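Local coordinates for folylpolyglutamate synthase/dihydrofolate synthase (PDB 1O5Z), which probably catalyses the ATP-dependent addition of L-glutamate to 7,8-dihydropteroate and to tetrahydrofolate polyglutamates, with magnesium as cofactor, at residues 338-343 with 412-417; 347-352 with 358-363. One frame throughout, in Å; residues are numbered along the deposited sequence.

How the interactions relate
Both contacts lie in the glutamate ligase domain shared with the Mur ligases, their centres about 16 Å apart. Both segments of interaction 2 fall between those of interaction 1 in the sequence: helix 326-339 and its exit turn, strand 345-349, helix 357-361, and lastly strand 414-418. In one mixed sheet, strands 345-349 and 414-418 run parallel, with Val416 O 2.8 Å from Val348 N, a probable hydrogen bond. Interaction 1 sets the turn that leaves helix 326-339 beside the beginning of strand 414-418; interaction 2 packs a helix further along. Residues 338-343 and 412-417, 69 apart, meet because the sheet places a late strand next to an early one, a worked example of one sheet organising separate helix contacts.

Interaction 1: 338-343 with 412-417; sequences LYFNGE and ERATVV
Phe340 and Glu343, at the two ends of a type I turn, both approach the methyl group of Ala414, and this small side chain is the meeting point of the contact. The apolar part is light. CE1 of the Phe340 ring comes to 4.5 Å from Ala414 CB, and the methyl lies oblique to the ring. Phe340 is the first residue to leave helical geometry after helix 326-339, and its ring continues onto Met317 and Ile319 of strand 316-320, the sheet neighbour of strand 414-418. Ala414 also touches Met317, so the aromatic ring and the methyl share one apolar patch.

The polar part runs through water. A single water molecule gives a hydrogen bond to Glu343 OE1 at 3.2 Å and accepts one from Ala414 N at 3.0 Å, joining a surface carboxylate to the backbone near the start of the strand. CG of Glu343 is anti to the carbonyl carbon (chi1 -76°), and a second bend, about the CB-CG bond, turns the carboxylate toward the strand, with OE1 4.4 Å from Ala414 CB.

Within the turn, Glu343 N bonds to Phe340 O at 2.9 Å and closes it. Next to Ala414, inside segment 412-417, Thr415 OG1 donates to Arg413 O at 2.8 Å, from 31° off the carbonyl plane.

With 71 Å² buried and no direct hydrogen bond between the segments, the chemistry implies a modest join: a buried apolar touch beneath, and a water-mediated polar link at the exposed margin.

Interaction 2: 347-352 with 358-363; sequences LVIGIL and EDILRK
Ile351 and Ile360 reach toward each other tip to tip, and theirs is the tightest meeting in a wholly apolar contact. Ile351 uses both of its branches: CG2 lies 3.8 Å from Ile360 CD1, while CD1 sits 3.9 Å from Ile360 CG2 and 4.1 Å from Ile360 CB. Each branch of one isoleucine therefore faces the other branch of its partner. With CG1 of Ile360 beside the backbone N (chi1 -67°), its CG2 and CD1 both face Ile351.

Leu361 completes the helix side through one methyl. Its CD2 is 4.0 Å from Ile349 CD1, the two side chains crossing at a slant, and 4.2 Å from Ile351 CD1, so it touches the ends of both Ile349 at the end of the strand and Ile351 in the segment that follows. With CG1 swung opposite the backbone N (chi1 -166°), Ile349 sends CD1 toward the helix, where it also approaches Ile360 CG2 at 4.4 Å.

No hydrogen bond joins the segments; the polar links lie around the apolar cluster. Ile351 O receives a bond from Arg357 NH2, and Asp359 N bonds to Asn356 OD1 beside the start of the helix. Beyond it, Leu361 packs on Met390 and Ile360 on Pro326, so helices 384-394 and 326-339 both border the cluster.

All four touching residues are buried. Strand 345-349, helix 357-361 and strand 370-373 form a beta-alpha-beta unit, and the crossover helix lying against the strand end and its continuation is the usual helix-on-sheet packing of alpha/beta folds, here in the glutamate ligase domain found in the Mur ligases.

Interaction 1: 338-343 with 412-417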
ATOM      1  N   LEU A 338      18.883  -7.703  -8.838  1.00 45.85           N
ATOM      2  CA  LEU A 338      19.368  -8.192  -7.562  1.00 46.24           C
ATOM      3  C   LEU A 338      19.001  -9.633  -7.346  1.00 46.54           C
ATOM      4  O   LEU A 338      19.793 -10.408  -6.863  1.00 47.26           O
ATOM      5  CB  LEU A 338      18.768  -7.402  -6.417  1.00 46.19           C
ATOM      6  CG  LEU A 338      19.406  -6.066  -6.087  1.00 46.85           C
ATOM      7  CD1 LEU A 338      18.614  -5.440  -4.971  1.00 46.62           C
ATOM      8  CD2 LEU A 338      20.884  -6.221  -5.698  1.00 46.87           C
ATOM      9  N   TYR A 339      17.786  -9.982  -7.688  1.00 47.09           N
ATOM     10  CA  TYR A 339      17.246 -11.249  -7.285  1.00 47.74           C
ATOM     11  C   TYR A 339      17.217 -12.268  -8.413  1.00 48.36           C
ATOM     12  O   TYR A 339      17.001 -13.450  -8.164  1.00 48.39           O
ATOM     13  CB  TYR A 339      15.831 -11.029  -6.741  1.00 48.07           C
ATOM     14  CG  TYR A 339      15.807 -10.353  -5.374  1.00 48.52           C
ATOM     15  CD1 TYR A 339      15.500  -9.011  -5.239  1.00 49.29           C
ATOM     16  CD2 TYR A 339      16.078 -11.065  -4.213  1.00 47.48           C
ATOM     17  CE1 TYR A 339      15.460  -8.406  -3.988  1.00 49.07           C
ATOM     18  CE2 TYR A 339      16.047 -10.462  -2.979  1.00 48.25           C
ATOM     19  CZ  TYR A 339      15.733  -9.137  -2.866  1.00 48.26           C
ATOM     20  OH  TYR A 339      15.709  -8.527  -1.632  1.00 48.92           O
ATOM     21  N   PHE A 340      17.425 -11.824  -9.652  1.00 49.05           N
ATOM     22  CA  PHE A 340      17.274 -12.707 -10.831  1.00 49.03           C
ATOM     23  C   PHE A 340      18.432 -12.614 -11.785  1.00 49.09           C
ATOM     24  O   PHE A 340      18.273 -12.829 -12.974  1.00 48.77           O
ATOM     25  CB  PHE A 340      15.976 -12.370 -11.545  1.00 48.27           C
ATOM     26  CG  PHE A 340      14.786 -12.704 -10.732  1.00 48.98           C
ATOM     27  CD1 PHE A 340      14.306 -14.011 -10.701  1.00 48.43           C
ATOM     28  CD2 PHE A 340      14.191 -11.750  -9.925  1.00 46.85           C
ATOM     29  CE1 PHE A 340      13.193 -14.344  -9.918  1.00 49.14           C
ATOM     30  CE2 PHE A 340      13.102 -12.069  -9.153  1.00 48.40           C
ATOM     31  CZ  PHE A 340      12.589 -13.373  -9.150  1.00 47.98           C
ATOM     32  N   ASN A 341      19.600 -12.316 -11.250  1.00 49.99           N
ATOM     33  CA  ASN A 341      20.730 -11.950 -12.079  1.00 50.90           C
ATOM     34  C   ASN A 341      21.023 -12.943 -13.239  1.00 51.66           C
ATOM     35  O   ASN A 341      20.989 -12.570 -14.447  1.00 51.49           O
ATOM     36  CB  ASN A 341      21.940 -11.768 -11.207  1.00 50.47           C
ATOM     37  CG  ASN A 341      23.108 -11.221 -11.971  1.00 51.03           C
ATOM     38  OD1 ASN A 341      22.954 -10.284 -12.737  1.00 51.96           O
ATOM     39  ND2 ASN A 341      24.286 -11.797 -11.767  1.00 50.62           N
ATOM     40  N   GLY A 342      21.255 -14.211 -12.891  1.00 52.05           N
ATOM     41  CA  GLY A 342      21.453 -15.260 -13.919  1.00 52.29           C
ATOM     42  C   GLY A 342      20.192 -15.738 -14.663  1.00 52.82           C
ATOM     43  O   GLY A 342      20.281 -16.519 -15.614  1.00 54.02           O
ATOM     44  N   GLU A 343      19.023 -15.271 -14.255  1.00 52.22           N
ATOM     45  CA  GLU A 343      17.781 -15.894 -14.673  1.00 52.09           C
ATOM     46  C   GLU A 343      17.238 -15.402 -15.999  1.00 50.35           C
ATOM     47  O   GLU A 343      17.242 -14.191 -16.243  1.00 50.26           O
ATOM     48  CB  GLU A 343      16.730 -15.652 -13.612  1.00 52.88           C
ATOM     49  CG  GLU A 343      16.923 -16.542 -12.409  1.00 55.47           C
ATOM     50  CD  GLU A 343      16.493 -17.958 -12.721  1.00 58.61           C
ATOM     51  OE1 GLU A 343      15.240 -18.176 -12.858  1.00 59.87           O
ATOM     52  OE2 GLU A 343      17.420 -18.809 -12.852  1.00 57.53           O
ATOM     53  N   GLU A 412       7.100 -20.241 -19.493  1.00 47.79           N
ATOM     54  CA  GLU A 412       7.857 -21.248 -18.768  1.00 48.62           C
ATOM     55  C   GLU A 412       8.806 -20.566 -17.777  1.00 48.13           C
ATOM     56  O   GLU A 412       9.018 -21.065 -16.656  1.00 48.27           O
ATOM     57  CB  GLU A 412       8.718 -22.044 -19.746  1.00 49.52           C
ATOM     58  CG  GLU A 412       7.996 -22.490 -21.000  1.00 53.50           C
ATOM     59  CD  GLU A 412       7.112 -23.708 -20.768  1.00 59.21           C
ATOM     60  OE1 GLU A 412       6.330 -23.733 -19.787  1.00 62.27           O
ATOM     61  OE2 GLU A 412       7.201 -24.657 -21.582  1.00 62.04           O
ATOM     62  N   ARG A 413       9.385 -19.439 -18.220  1.00 47.16           N
ATOM     63  CA  ARG A 413      10.367 -18.705 -17.474  1.00 46.22           C
ATOM     64  C   ARG A 413       9.723 -17.961 -16.358  1.00 45.52           C
ATOM     65  O   ARG A 413       8.537 -17.695 -16.387  1.00 45.44           O
ATOM     66  CB  ARG A 413      11.073 -17.690 -18.361  1.00 46.36           C
ATOM     67  CG  ARG A 413      11.895 -18.277 -19.493  1.00 45.88           C
ATOM     68  CD  ARG A 413      12.257 -17.195 -20.528  1.00 46.58           C
ATOM     69  NE  ARG A 413      13.044 -17.658 -21.658  1.00 45.28           N
ATOM     70  CZ  ARG A 413      12.604 -17.797 -22.912  1.00 45.95           C
ATOM     71  NH1 ARG A 413      11.356 -17.534 -23.266  1.00 45.60           N
ATOM     72  NH2 ARG A 413      13.447 -18.215 -23.843  1.00 46.32           N
ATOM     73  N   ALA A 414      10.528 -17.629 -15.361  1.00 44.76           N
ATOM     74  CA  ALA A 414      10.142 -16.635 -14.391  1.00 44.16           C
ATOM     75  C   ALA A 414       9.570 -15.373 -15.122  1.00 44.09           C
ATOM     76  O   ALA A 414      10.223 -14.796 -16.015  1.00 43.17           O
ATOM     77  CB  ALA A 414      11.341 -16.298 -13.492  1.00 44.39           C
ATOM     78  N   THR A 415       8.330 -14.996 -14.767  1.00 43.46           N
ATOM     79  CA  THR A 415       7.541 -14.050 -15.557  1.00 43.18           C
ATOM     80  C   THR A 415       7.252 -12.811 -14.750  1.00 43.40           C
ATOM     81  O   THR A 415       6.721 -12.910 -13.646  1.00 42.95           O
ATOM     82  CB  THR A 415       6.236 -14.687 -15.977  1.00 42.98           C
ATOM     83  OG1 THR A 415       6.506 -15.761 -16.868  1.00 43.29           O
ATOM     84  CG2 THR A 415       5.393 -13.730 -16.815  1.00 43.00           C
ATOM     85  N   VAL A 416       7.593 -11.654 -15.315  1.00 43.93           N
ATOM     86  CA  VAL A 416       7.333 -10.354 -14.746  1.00 43.93           C
ATOM     87  C   VAL A 416       6.019  -9.857 -15.348  1.00 44.86           C
ATOM     88  O   VAL A 416       5.907  -9.696 -16.542  1.00 44.66           O
ATOM     89  CB  VAL A 416       8.456  -9.348 -15.071  1.00 44.09           C
ATOM     90  CG1 VAL A 416       8.067  -7.947 -14.582  1.00 44.64           C
ATOM     91  CG2 VAL A 416       9.795  -9.790 -14.480  1.00 43.24           C
ATOM     92  N   VAL A 417       5.024  -9.627 -14.488  1.00 45.96           N
ATOM     93  CA  VAL A 417       3.747  -9.080 -14.883  1.00 45.69           C
ATOM     94  C   VAL A 417       3.685  -7.626 -14.382  1.00 46.30           C
ATOM     95  O   VAL A 417       3.665  -7.355 -13.190  1.00 46.77           O
ATOM     96  CB  VAL A 417       2.583  -9.933 -14.296  1.00 45.83           C
ATOM     97  CG1 VAL A 417       1.238  -9.365 -14.717  1.00 46.00           C
ATOM     98  CG2 VAL A 417       2.696 -11.374 -14.749  1.00 43.58           C
TER
HETATM   99  O   HOH W   1      13.436 -18.416 -15.470  1.00 39.97           O

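Interaction 2: 347-352 with 358-363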
ATOM      1  N   LEU A 347       8.355 -11.265 -19.913  1.00 43.24           N
ATOM      2  CA  LEU A 347       7.649 -10.066 -19.532  1.00 43.36           C
ATOM      3  C   LEU A 347       6.276 -10.200 -20.095  1.00 43.72           C
ATOM      4  O   LEU A 347       6.133 -10.429 -21.295  1.00 43.18           O
ATOM      5  CB  LEU A 347       8.252  -8.844 -20.205  1.00 43.20           C
ATOM      6  CG  LEU A 347       7.587  -7.489 -19.966  1.00 42.09           C
ATOM      7  CD1 LEU A 347       7.493  -7.122 -18.479  1.00 41.05           C
ATOM      8  CD2 LEU A 347       8.449  -6.493 -20.679  1.00 44.57           C
ATOM      9  N   VAL A 348       5.284 -10.013 -19.229  1.00 44.39           N
ATOM     10  CA  VAL A 348       3.920  -9.807 -19.648  1.00 44.49           C
ATOM     11  C   VAL A 348       3.586  -8.377 -19.236  1.00 44.71           C
ATOM     12  O   VAL A 348       3.564  -8.058 -18.045  1.00 44.19           O
ATOM     13  CB  VAL A 348       2.981 -10.852 -19.031  1.00 45.33           C
ATOM     14  CG1 VAL A 348       1.514 -10.611 -19.450  1.00 45.52           C
ATOM     15  CG2 VAL A 348       3.465 -12.279 -19.417  1.00 43.57           C
ATOM     16  N   ILE A 349       3.365  -7.521 -20.252  1.00 44.09           N
ATOM     17  CA  ILE A 349       3.150  -6.092 -20.054  1.00 43.99           C
ATOM     18  C   ILE A 349       1.837  -5.541 -20.692  1.00 43.62           C
ATOM     19  O   ILE A 349       1.480  -5.853 -21.817  1.00 43.79           O
ATOM     20  CB  ILE A 349       4.437  -5.300 -20.441  1.00 44.13           C
ATOM     21  CG1 ILE A 349       4.382  -3.849 -19.927  1.00 43.89           C
ATOM     22  CG2 ILE A 349       4.746  -5.386 -21.943  1.00 44.79           C
ATOM     23  CD1 ILE A 349       5.731  -3.262 -19.747  1.00 44.30           C
ATOM     24  N   GLY A 350       1.073  -4.809 -19.887  1.00 43.12           N
ATOM     25  CA  GLY A 350      -0.107  -4.104 -20.368  1.00 43.29           C
ATOM     26  C   GLY A 350      -0.059  -2.731 -19.744  1.00 42.91           C
ATOM     27  O   GLY A 350       0.128  -2.605 -18.548  1.00 42.75           O
ATOM     28  N   ILE A 351      -0.174  -1.701 -20.547  1.00 42.92           N
ATOM     29  CA  ILE A 351      -0.150  -0.364 -20.033  1.00 43.54           C
ATOM     30  C   ILE A 351      -1.325   0.355 -20.624  1.00 43.91           C
ATOM     31  O   ILE A 351      -1.597   0.187 -21.801  1.00 44.35           O
ATOM     32  CB  ILE A 351       1.151   0.389 -20.445  1.00 43.55           C
ATOM     33  CG1 ILE A 351       2.393  -0.468 -20.248  1.00 43.02           C
ATOM     34  CG2 ILE A 351       1.297   1.718 -19.657  1.00 43.16           C
ATOM     35  CD1 ILE A 351       3.587   0.124 -20.859  1.00 43.57           C
ATOM     36  N   LEU A 352      -1.995   1.165 -19.810  1.00 44.08           N
ATOM     37  CA  LEU A 352      -3.021   2.065 -20.310  1.00 44.95           C
ATOM     38  C   LEU A 352      -2.388   3.232 -21.073  1.00 45.01           C
ATOM     39  O   LEU A 352      -1.189   3.543 -20.933  1.00 44.15           O
ATOM     40  CB  LEU A 352      -3.911   2.561 -19.165  1.00 45.15           C
ATOM     41  CG  LEU A 352      -4.540   1.452 -18.314  1.00 46.43           C
ATOM     42  CD1 LEU A 352      -5.210   2.000 -17.073  1.00 46.57           C
ATOM     43  CD2 LEU A 352      -5.517   0.675 -19.141  1.00 47.85           C
ATOM     44  N   GLU A 358       5.903   4.665 -23.708  1.00 45.35           N
ATOM     45  CA  GLU A 358       7.197   4.568 -24.363  1.00 45.52           C
ATOM     46  C   GLU A 358       8.331   4.660 -23.346  1.00 45.15           C
ATOM     47  O   GLU A 358       9.256   3.862 -23.367  1.00 44.77           O
ATOM     48  CB  GLU A 358       7.297   5.704 -25.369  1.00 45.88           C
ATOM     49  CG  GLU A 358       8.601   5.874 -26.131  1.00 46.87           C
ATOM     50  CD  GLU A 358       8.665   7.250 -26.754  1.00 46.11           C
ATOM     51  OE1 GLU A 358       9.556   8.039 -26.400  1.00 50.51           O
ATOM     52  OE2 GLU A 358       7.761   7.566 -27.539  1.00 45.79           O
ATOM     53  N   ASP A 359       8.252   5.626 -22.445  1.00 44.73           N
ATOM     54  CA  ASP A 359       9.293   5.784 -21.463  1.00 45.03           C
ATOM     55  C   ASP A 359       9.242   4.606 -20.476  1.00 44.36           C
ATOM     56  O   ASP A 359      10.253   4.251 -19.911  1.00 44.23           O
ATOM     57  CB  ASP A 359       9.208   7.162 -20.758  1.00 45.71           C
ATOM     58  CG  ASP A 359       9.540   8.354 -21.692  1.00 48.18           C
ATOM     59  OD1 ASP A 359       9.379   8.260 -22.937  1.00 53.59           O
ATOM     60  OD2 ASP A 359       9.965   9.465 -21.275  1.00 53.91           O
ATOM     61  N   ILE A 360       8.095   3.969 -20.289  1.00 44.15           N
ATOM     62  CA  ILE A 360       8.067   2.725 -19.482  1.00 44.08           C
ATOM     63  C   ILE A 360       8.741   1.552 -20.193  1.00 43.39           C
ATOM     64  O   ILE A 360       9.573   0.863 -19.601  1.00 42.57           O
ATOM     65  CB  ILE A 360       6.607   2.304 -19.085  1.00 44.39           C
ATOM     66  CG1 ILE A 360       5.976   3.301 -18.111  1.00 43.49           C
ATOM     67  CG2 ILE A 360       6.574   0.879 -18.489  1.00 44.37           C
ATOM     68  CD1 ILE A 360       4.448   3.189 -18.061  1.00 44.54           C
ATOM     69  N   LEU A 361       8.359   1.318 -21.449  1.00 43.41           N
ATOM     70  CA  LEU A 361       8.851   0.158 -22.234  1.00 43.74           C
ATOM     71  C   LEU A 361      10.372   0.168 -22.385  1.00 43.75           C
ATOM     72  O   LEU A 361      11.040  -0.869 -22.376  1.00 43.33           O
ATOM     73  CB  LEU A 361       8.203   0.128 -23.642  1.00 43.89           C
ATOM     74  CG  LEU A 361       6.720  -0.198 -23.711  1.00 44.14           C
ATOM     75  CD1 LEU A 361       6.072   0.077 -25.081  1.00 42.93           C
ATOM     76  CD2 LEU A 361       6.530  -1.627 -23.321  1.00 45.07           C
ATOM     77  N   ARG A 362      10.899   1.365 -22.501  1.00 44.41           N
ATOM     78  CA  ARG A 362      12.309   1.578 -22.672  1.00 45.10           C
ATOM     79  C   ARG A 362      13.140   1.132 -21.502  1.00 46.16           C
ATOM     80  O   ARG A 362      14.315   0.836 -21.661  1.00 46.61           O
ATOM     81  CB  ARG A 362      12.541   3.050 -22.851  1.00 45.34           C
ATOM     82  CG  ARG A 362      11.977   3.615 -24.152  1.00 45.58           C
ATOM     83  CD  ARG A 362      11.998   5.134 -24.234  1.00 45.75           C
ATOM     84  NE  ARG A 362      13.169   5.635 -24.938  1.00 43.62           N
ATOM     85  CZ  ARG A 362      13.207   5.852 -26.248  1.00 48.15           C
ATOM     86  NH1 ARG A 362      12.152   5.617 -27.029  1.00 51.90           N
ATOM     87  NH2 ARG A 362      14.302   6.307 -26.807  1.00 47.83           N
ATOM     88  N   LYS A 363      12.548   1.100 -20.314  1.00 47.00           N
ATOM     89  CA  LYS A 363      13.267   0.624 -19.118  1.00 46.93           C
ATOM     90  C   LYS A 363      13.619  -0.860 -19.244  1.00 47.06           C
ATOM     91  O   LYS A 363      14.642  -1.325 -18.724  1.00 45.74           O
ATOM     92  CB  LYS A 363      12.438   0.877 -17.846  1.00 46.56           C
ATOM     93  CG  LYS A 363      12.074   2.348 -17.595  1.00 45.36           C
ATOM     94  CD  LYS A 363      13.267   3.303 -17.759  1.00 45.43           C
ATOM     95  CE  LYS A 363      12.842   4.740 -17.506  1.00 44.47           C
ATOM     96  NZ  LYS A 363      13.967   5.682 -17.508  1.00 44.58           N
TER